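Local coordinates for protein auracyanin-B-2 (Chloroflexus aurantiacus, PDB 1QHQ) that transfers electrons as a blue copper protein of the cupredoxin fold, probably serving as a soluble acceptor for the membrane-bound alternative complex III, at residues V19-A24 and H57-V62; A70-A75 and F84-D89. One frame throughout, in Å; residues are numbered along the deposited sequence. Where two conformers were deposited one is given.

Overall arrangement
Both contacts lie in one cupredoxin domain, their centres about 15 Å apart, and residues of segment 57-62 in contact 1 touch both segments of contact 2. Contact 1 joins strand 17-22 of one sheet to the run leading into strand 60-62 of the other and includes His57, a copper ligand. Contact 2 follows later in the chain, where helix 66-77 meets the proline-rich loop before strand 93-96. The two touch directly: Val62 CG1 lies 3.8 Å from Val72 CG2, and Val60 CG1 lies 3.9 Å from Pro86 CG. Contact 1 thus reaches the metal itself, whereas the side chain of Pro86 in contact 2 stays about 11 Å from the copper ion.

Contact 1: residues V19-A24 and H57-V62; sequences VEVRAA and HNWVLV. With CU (copper (II) ion), chain B.
Val21 sets its CG1 methyl against the indole of Trp59, 4.2 Å from CD1, inside the cupredoxin beta sandwich. Strand 17-22 of the three-stranded sheet here faces the run that enters strand 60-62 of the five-stranded sheet, and no hydrogen bond joins the two segments directly. The two side chains cross at about a right angle; with its CG1 anti to the backbone N (chi1 168°), Val21 offers one methyl to the five-membered part of the indole. One face of that indole takes the backbone N of Leu61 near its rim, and Phe30, Tyr120 and Leu35 add to the surrounding core. Two residues along, Ala23 CB comes obliquely to the imidazole of His57, 3.6 Å from CD2. The same ring binds copper through ND1 at 2.0 Å, in the type 1 site completed by Cys122, His127 and Met132. Ala23 therefore packs directly beside a first-shell ligand. The other ring nitrogen, NE2, donates to a water lying in the ring plane at 2.8 Å, and that water donates to Ala24 O at 2.6 Å, which ties the remote edge of the copper-bound imidazole to the backbone of segment 19-24.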
ATOM      1  N   VAL A  19      -1.640 -10.673  -6.378  1.00  8.99           N
ATOM      2  CA  VAL A  19      -2.549  -9.683  -7.037  1.00  9.89           C
ATOM      3  C   VAL A  19      -1.691  -8.525  -7.568  1.00  8.91           C
ATOM      4  O   VAL A  19      -0.754  -8.108  -6.883  1.00 10.47           O
ATOM      5  CB  VAL A  19      -3.596  -9.171  -6.055  1.00 10.92           C
ATOM      6  CG1 VAL A  19      -2.949  -8.597  -4.796  1.00 16.30           C
ATOM      7  CG2 VAL A  19      -4.457  -8.064  -6.696  1.00 12.31           C
ATOM      8  N   GLU A  20      -2.015  -8.058  -8.748  1.00  9.46           N
ATOM      9  CA  GLU A  20      -1.252  -6.957  -9.372  1.00 11.39           C
ATOM     10  C   GLU A  20      -1.976  -5.621  -9.129  1.00 11.05           C
ATOM     11  O   GLU A  20      -3.178  -5.553  -9.344  1.00 12.46           O
ATOM     12  CB  GLU A  20      -1.282  -7.140 -10.907  1.00 14.70           C
ATOM     13  CG  GLU A  20      -0.136  -7.925 -11.466  0.50 21.98           C
ATOM     14  CD  GLU A  20       0.926  -7.099 -12.158  0.50 24.75           C
ATOM     15  OE1 GLU A  20       0.611  -6.137 -12.887  0.50 26.17           O
ATOM     16  OE2 GLU A  20       2.120  -7.444 -11.990  0.50 24.95           O
ATOM     17  N   VAL A  21      -1.219  -4.623  -8.715  1.00  9.27           N
ATOM     18  CA  VAL A  21      -1.806  -3.249  -8.686  1.00  9.93           C
ATOM     19  C   VAL A  21      -0.921  -2.392  -9.590  1.00 10.99           C
ATOM     20  O   VAL A  21       0.298  -2.564  -9.562  1.00 13.59           O
ATOM     21  CB  VAL A  21      -1.805  -2.711  -7.267  1.00 10.75           C
ATOM     22  CG1 VAL A  21      -2.108  -1.209  -7.221  1.00 15.31           C
ATOM     23  CG2 VAL A  21      -2.813  -3.476  -6.419  1.00 14.24           C
ATOM     24  N   ARG A  22      -1.534  -1.472 -10.309  1.00 11.54           N
ATOM     25  CA  ARG A  22      -0.755  -0.574 -11.170  1.00 12.30           C
ATOM     26  C   ARG A  22      -1.134   0.884 -10.768  1.00 13.81           C
ATOM     27  O   ARG A  22      -2.241   1.112 -10.302  1.00 11.24           O
ATOM     28  CB  ARG A  22      -1.037  -0.725 -12.656  1.00 14.13           C
ATOM     29  CG  ARG A  22      -1.046  -2.109 -13.215  1.00 25.40           C
ATOM     30  CD  ARG A  22       0.159  -2.524 -14.003  1.00 36.29           C
ATOM     31  NE  ARG A  22       0.053  -3.932 -14.442  1.00 45.84           N
ATOM     32  CZ  ARG A  22       0.225  -4.349 -15.687  1.00 52.01           C
ATOM     33  NH1 ARG A  22       0.523  -3.496 -16.661  1.00 52.04           N
ATOM     34  NH2 ARG A  22       0.103  -5.652 -15.994  1.00 55.15           N
ATOM     35  N   ALA A  23      -0.226   1.765 -11.153  1.00 15.13           N
ATOM     36  CA  ALA A  23      -0.525   3.210 -10.983  1.00 17.35           C
ATOM     37  C   ALA A  23      -1.313   3.692 -12.179  1.00 15.96           C
ATOM     38  O   ALA A  23      -1.238   3.107 -13.276  1.00 14.73           O
ATOM     39  CB  ALA A  23       0.803   3.955 -10.866  1.00 13.91           C
ATOM     40  N   ALA A  24      -2.153   4.716 -11.970  1.00 16.44           N
ATOM     41  CA  ALA A  24      -2.715   5.383 -13.193  1.00 16.05           C
ATOM     42  C   ALA A  24      -1.505   6.030 -13.902  1.00 14.99           C
ATOM     43  O   ALA A  24      -0.586   6.483 -13.222  1.00 17.34           O
ATOM     44  CB  ALA A  24      -3.687   6.459 -12.759  1.00 18.04           C
ATOM     45  N   HIS A  57       5.501   6.345  -6.155  1.00 15.37           N
ATOM     46  CA  HIS A  57       4.281   5.842  -5.541  1.00 12.52           C
ATOM     47  C   HIS A  57       4.585   4.555  -4.734  1.00 14.81           C
ATOM     48  O   HIS A  57       5.508   3.826  -5.030  1.00 11.99           O
ATOM     49  CB  HIS A  57       3.274   5.391  -6.589  1.00  8.65           C
ATOM     50  CG  HIS A  57       2.645   6.404  -7.486  1.00 11.31           C
ATOM     51  ND1 HIS A  57       1.902   7.463  -6.989  1.00 14.90           N
ATOM     52  CD2 HIS A  57       2.500   6.424  -8.819  1.00 12.90           C
ATOM     53  CE1 HIS A  57       1.385   8.128  -8.003  1.00 10.43           C
ATOM     54  NE2 HIS A  57       1.734   7.535  -9.137  1.00 11.99           N
ATOM     55  N   ASN A  58       3.725   4.374  -3.717  1.00 12.19           N
ATOM     56  CA  ASN A  58       3.823   3.088  -2.975  1.00 11.08           C
ATOM     57  C   ASN A  58       2.371   2.619  -2.787  1.00 10.02           C
ATOM     58  O   ASN A  58       1.433   3.189  -3.246  1.00  9.29           O
ATOM     59  CB  ASN A  58       4.572   3.154  -1.706  1.00 10.58           C
ATOM     60  CG  ASN A  58       3.950   3.920  -0.576  1.00  8.66           C
ATOM     61  OD1 ASN A  58       2.941   4.601  -0.829  1.00 11.58           O
ATOM     62  ND2 ASN A  58       4.492   3.848   0.626  1.00 13.21           N
ATOM     63  N   TRP A  59       2.266   1.401  -2.223  1.00  8.85           N
ATOM     64  CA  TRP A  59       0.957   0.817  -1.876  1.00 10.38           C
ATOM     65  C   TRP A  59       1.003   0.481  -0.391  1.00  8.90           C
ATOM     66  O   TRP A  59       1.929  -0.247   0.070  1.00  8.73           O
ATOM     67  CB  TRP A  59       0.680  -0.407  -2.710  1.00  9.62           C
ATOM     68  CG  TRP A  59      -0.648  -1.079  -2.437  1.00  8.74           C
ATOM     69  CD1 TRP A  59      -1.805  -0.808  -3.094  1.00  8.89           C
ATOM     70  CD2 TRP A  59      -0.932  -2.112  -1.492  1.00  9.88           C
ATOM     71  NE1 TRP A  59      -2.828  -1.637  -2.608  1.00 11.07           N
ATOM     72  CE2 TRP A  59      -2.285  -2.398  -1.602  1.00  8.70           C
ATOM     73  CE3 TRP A  59      -0.140  -2.793  -0.557  1.00  8.70           C
ATOM     74  CZ2 TRP A  59      -2.899  -3.426  -0.852  1.00  8.92           C
ATOM     75  CZ3 TRP A  59      -0.755  -3.790   0.229  1.00 11.37           C
ATOM     76  CH2 TRP A  59      -2.113  -4.055   0.089  1.00  9.24           C
ATOM     77  N   VAL A  60       0.066   1.027   0.358  1.00  8.52           N
ATOM     78  CA  VAL A  60       0.037   0.901   1.808  1.00 10.35           C
ATOM     79  C   VAL A  60      -1.357   0.487   2.286  1.00 10.30           C
ATOM     80  O   VAL A  60      -2.315   1.181   2.085  1.00  9.64           O
ATOM     81  CB  VAL A  60       0.393   2.209   2.553  1.00 10.22           C
ATOM     82  CG1 VAL A  60       0.438   1.971   4.069  1.00 12.24           C
ATOM     83  CG2 VAL A  60       1.756   2.703   2.080  1.00  9.77           C
ATOM     84  N   LEU A  61      -1.413  -0.716   2.910  1.00  9.99           N
ATOM     85  CA  LEU A  61      -2.728  -1.172   3.439  1.00  9.90           C
ATOM     86  C   LEU A  61      -2.830  -0.806   4.909  1.00 10.41           C
ATOM     87  O   LEU A  61      -1.937  -1.118   5.677  1.00 10.29           O
ATOM     88  CB  LEU A  61      -2.763  -2.714   3.274  1.00  9.25           C
ATOM     89  CG  LEU A  61      -4.063  -3.317   3.890  1.00  8.05           C
ATOM     90  CD1 LEU A  61      -5.254  -2.835   3.065  1.00  8.69           C
ATOM     91  CD2 LEU A  61      -3.996  -4.838   3.842  1.00 10.59           C
ATOM     92  N   VAL A  62      -3.901  -0.104   5.280  1.00 10.28           N
ATOM     93  CA  VAL A  62      -4.047   0.328   6.659  1.00 11.02           C
ATOM     94  C   VAL A  62      -5.199  -0.414   7.346  1.00 12.27           C
ATOM     95  O   VAL A  62      -6.108  -0.880   6.696  1.00 11.71           O
ATOM     96  CB  VAL A  62      -4.201   1.836   6.815  1.00 15.85           C
ATOM     97  CG1 VAL A  62      -3.095   2.564   6.025  1.00 16.40           C
ATOM     98  CG2 VAL A  62      -5.560   2.315   6.412  1.00 15.34           C
TER
HETATM   99 CU    CU B 141       1.506   7.938  -5.067  1.00 13.92          CU
HETATM  100  O   HOH W   1       0.726   8.151 -11.693  1.00 14.76           O

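Contact 2: residues A70-A75 and F84-D89; sequences AAVNTA and FVPPPD
The puckered rings of Pro86 and Pro87 meet helix 66-77 through their rim methylenes, CB and CG of Pro86 and CG and CD of Pro87. Pro86 turns its pair to Val72, whose CG1 lies 4.0 Å from Pro86 CG and 4.2 Å from Pro86 CB; Pro86 also touches Trp96 of strand 93-96. Pro87 brings CD to the helix three residues on, 4.1 Å from Ala75 CB and 3.8 Å from Ala75 O, with its CG 3.9 Å from the same oxygen. The partly exposed Pro87 thus lies beside both the methyl and the carbonyl of Ala75, while Pro86 and Val72 are buried.

Val72 reaches Pro86 with the methyl that stands anti to its backbone N (chi1 177°), and the two side chains cross obliquely. Val72 also packs on strand 60-62 and on Ala93, joining the helix to the five-stranded sheet as well as to the loop. Pro86 rests on Val60 of the same strand, so helix and loop both adjoin it, and the Pro86 side chain is about 9 Å from that of the copper ligand Cys122. Residues 86 to 88 have the extended backbone of a polyproline II segment, whose first two rings meet the helix before the chain leaves it. Before them, Val85 O accepts from Asn79 ND2, and the Phe84 ring meets Phe124 edge-to-face.

Across the contact there is no hydrogen bond. Neither Pro86 nor Pro87 has an N-H to offer, and the contact is van der Waals: methyl on ring methylene, plus the Pro87 methylenes against the carbonyl oxygen of Ala75.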
ATOM      1  N   ALA A  70      -5.177   8.595   7.573  1.00 18.45           N
ATOM      2  CA  ALA A  70      -4.552   9.907   7.777  1.00 17.74           C
ATOM      3  C   ALA A  70      -3.423   9.810   8.767  1.00 17.69           C
ATOM      4  O   ALA A  70      -2.349  10.384   8.542  1.00 18.01           O
ATOM      5  CB  ALA A  70      -5.613  10.897   8.248  1.00 17.64           C
ATOM      6  N   ALA A  71      -3.588   9.000   9.814  1.00 17.64           N
ATOM      7  CA  ALA A  71      -2.561   8.775  10.798  1.00 16.94           C
ATOM      8  C   ALA A  71      -1.327   8.103  10.186  1.00 19.82           C
ATOM      9  O   ALA A  71      -0.214   8.576  10.380  1.00 18.98           O
ATOM     10  CB  ALA A  71      -3.037   7.978  12.000  1.00 20.09           C
ATOM     11  N   VAL A  72      -1.556   7.018   9.434  1.00 18.48           N
ATOM     12  CA  VAL A  72      -0.437   6.347   8.770  1.00 18.44           C
ATOM     13  C   VAL A  72       0.205   7.297   7.749  1.00 15.12           C
ATOM     14  O   VAL A  72       1.432   7.377   7.699  1.00 17.81           O
ATOM     15  CB  VAL A  72      -0.821   5.032   8.093  1.00 17.89           C
ATOM     16  CG1 VAL A  72       0.353   4.414   7.354  1.00 17.64           C
ATOM     17  CG2 VAL A  72      -1.408   4.043   9.104  1.00 19.18           C
ATOM     18  N   ASN A  73      -0.597   8.022   7.007  1.00 16.43           N
ATOM     19  CA  ASN A  73      -0.081   8.967   6.015  1.00 17.25           C
ATOM     20  C   ASN A  73       0.765  10.048   6.657  1.00 19.95           C
ATOM     21  O   ASN A  73       1.814  10.442   6.135  1.00 19.73           O
ATOM     22  CB  ASN A  73      -1.197   9.549   5.168  1.00 16.03           C
ATOM     23  CG  ASN A  73      -0.640  10.391   4.026  1.00 20.22           C
ATOM     24  OD1 ASN A  73      -0.006   9.845   3.119  1.00 19.25           O
ATOM     25  ND2 ASN A  73      -0.890  11.691   4.084  1.00 21.18           N
ATOM     26  N   THR A  74       0.290  10.588   7.785  1.00 20.28           N
ATOM     27  CA  THR A  74       1.031  11.579   8.540  1.00 21.78           C
ATOM     28  C   THR A  74       2.343  11.076   9.056  1.00 21.74           C
ATOM     29  O   THR A  74       3.368  11.780   8.904  1.00 23.89           O
ATOM     30  CB  THR A  74       0.162  12.196   9.663  1.00 19.93           C
ATOM     31  OG1 THR A  74      -0.901  12.906   9.032  1.00 20.80           O
ATOM     32  CG2 THR A  74       0.971  13.131  10.529  1.00 23.03           C
ATOM     33  N   ALA A  75       2.425   9.845   9.548  1.00 22.76           N
ATOM     34  CA  ALA A  75       3.695   9.287   9.998  1.00 22.44           C
ATOM     35  C   ALA A  75       4.659   9.141   8.819  1.00 24.23           C
ATOM     36  O   ALA A  75       5.838   9.478   8.938  1.00 26.30           O
ATOM     37  CB  ALA A  75       3.525   7.986  10.732  1.00 23.58           C
ATOM     38  N   PHE A  84       9.384   8.407   2.291  1.00 17.81           N
ATOM     39  CA  PHE A  84       8.001   8.616   2.652  1.00 17.65           C
ATOM     40  C   PHE A  84       7.197   7.325   2.742  1.00 18.99           C
ATOM     41  O   PHE A  84       5.965   7.349   2.549  1.00 19.38           O
ATOM     42  CB  PHE A  84       7.337   9.645   1.732  1.00 15.52           C
ATOM     43  CG  PHE A  84       8.054  10.990   1.709  1.00 16.36           C
ATOM     44  CD1 PHE A  84       7.971  11.854   2.774  1.00 16.89           C
ATOM     45  CD2 PHE A  84       8.814  11.339   0.605  1.00 19.85           C
ATOM     46  CE1 PHE A  84       8.636  13.077   2.753  1.00 20.33           C
ATOM     47  CE2 PHE A  84       9.479  12.557   0.571  1.00 21.83           C
ATOM     48  CZ  PHE A  84       9.356  13.432   1.631  1.00 20.15           C
ATOM     49  N   VAL A  85       7.861   6.209   3.016  1.00 21.11           N
ATOM     50  CA  VAL A  85       7.103   4.983   3.368  1.00 19.21           C
ATOM     51  C   VAL A  85       6.754   5.146   4.853  1.00 20.40           C
ATOM     52  O   VAL A  85       7.402   5.934   5.554  1.00 20.38           O
ATOM     53  CB  VAL A  85       7.949   3.708   3.221  1.00 16.73           C
ATOM     54  CG1 VAL A  85       8.257   3.431   1.750  1.00 17.98           C
ATOM     55  CG2 VAL A  85       9.234   3.802   4.035  1.00 19.08           C
ATOM     56  N   PRO A  86       5.753   4.446   5.331  1.00 18.35           N
ATOM     57  CA  PRO A  86       5.509   4.405   6.779  1.00 18.19           C
ATOM     58  C   PRO A  86       6.761   3.912   7.469  1.00 18.11           C
ATOM     59  O   PRO A  86       7.444   3.008   6.974  1.00 19.08           O
ATOM     60  CB  PRO A  86       4.390   3.348   6.901  1.00 18.05           C
ATOM     61  CG  PRO A  86       3.727   3.354   5.572  1.00 18.20           C
ATOM     62  CD  PRO A  86       4.860   3.558   4.564  1.00 18.09           C
ATOM     63  N   PRO A  87       7.142   4.510   8.590  1.00 21.38           N
ATOM     64  CA  PRO A  87       8.212   4.013   9.417  1.00 22.22           C
ATOM     65  C   PRO A  87       7.882   2.604   9.903  1.00 24.64           C
ATOM     66  O   PRO A  87       6.701   2.252  10.033  1.00 22.49           O
ATOM     67  CB  PRO A  87       8.229   4.979  10.609  1.00 23.42           C
ATOM     68  CG  PRO A  87       7.689   6.255  10.025  1.00 22.27           C
ATOM     69  CD  PRO A  87       6.567   5.785   9.104  1.00 22.67           C
ATOM     70  N   PRO A  88       8.901   1.816  10.154  1.00 25.94           N
ATOM     71  CA  PRO A  88       8.696   0.459  10.667  1.00 28.14           C
ATOM     72  C   PRO A  88       7.897   0.563  11.962  1.00 30.31           C
ATOM     73  O   PRO A  88       7.991   1.583  12.658  1.00 32.36           O
ATOM     74  CB  PRO A  88      10.087  -0.065  10.912  1.00 28.30           C
ATOM     75  CG  PRO A  88      11.038   0.889  10.333  1.00 27.95           C
ATOM     76  CD  PRO A  88      10.321   2.162  10.018  1.00 27.27           C
ATOM     77  N   ASP A  89       6.948  -0.335  12.183  1.00 32.03           N
ATOM     78  CA  ASP A  89       6.161  -0.330  13.404  1.00 31.82           C
ATOM     79  C   ASP A  89       5.108   0.753  13.467  1.00 30.43           C
ATOM     80  O   ASP A  89       4.510   0.951  14.553  1.00 30.80           O
ATOM     81  CB  ASP A  89       7.070  -0.239  14.645  1.00 37.88           C
ATOM     82  CG  ASP A  89       8.012  -1.427  14.758  1.00 42.11           C
ATOM     83  OD1 ASP A  89       7.631  -2.536  14.345  1.00 43.67           O
ATOM     84  OD2 ASP A  89       9.174  -1.199  15.171  1.00 45.58           O
TER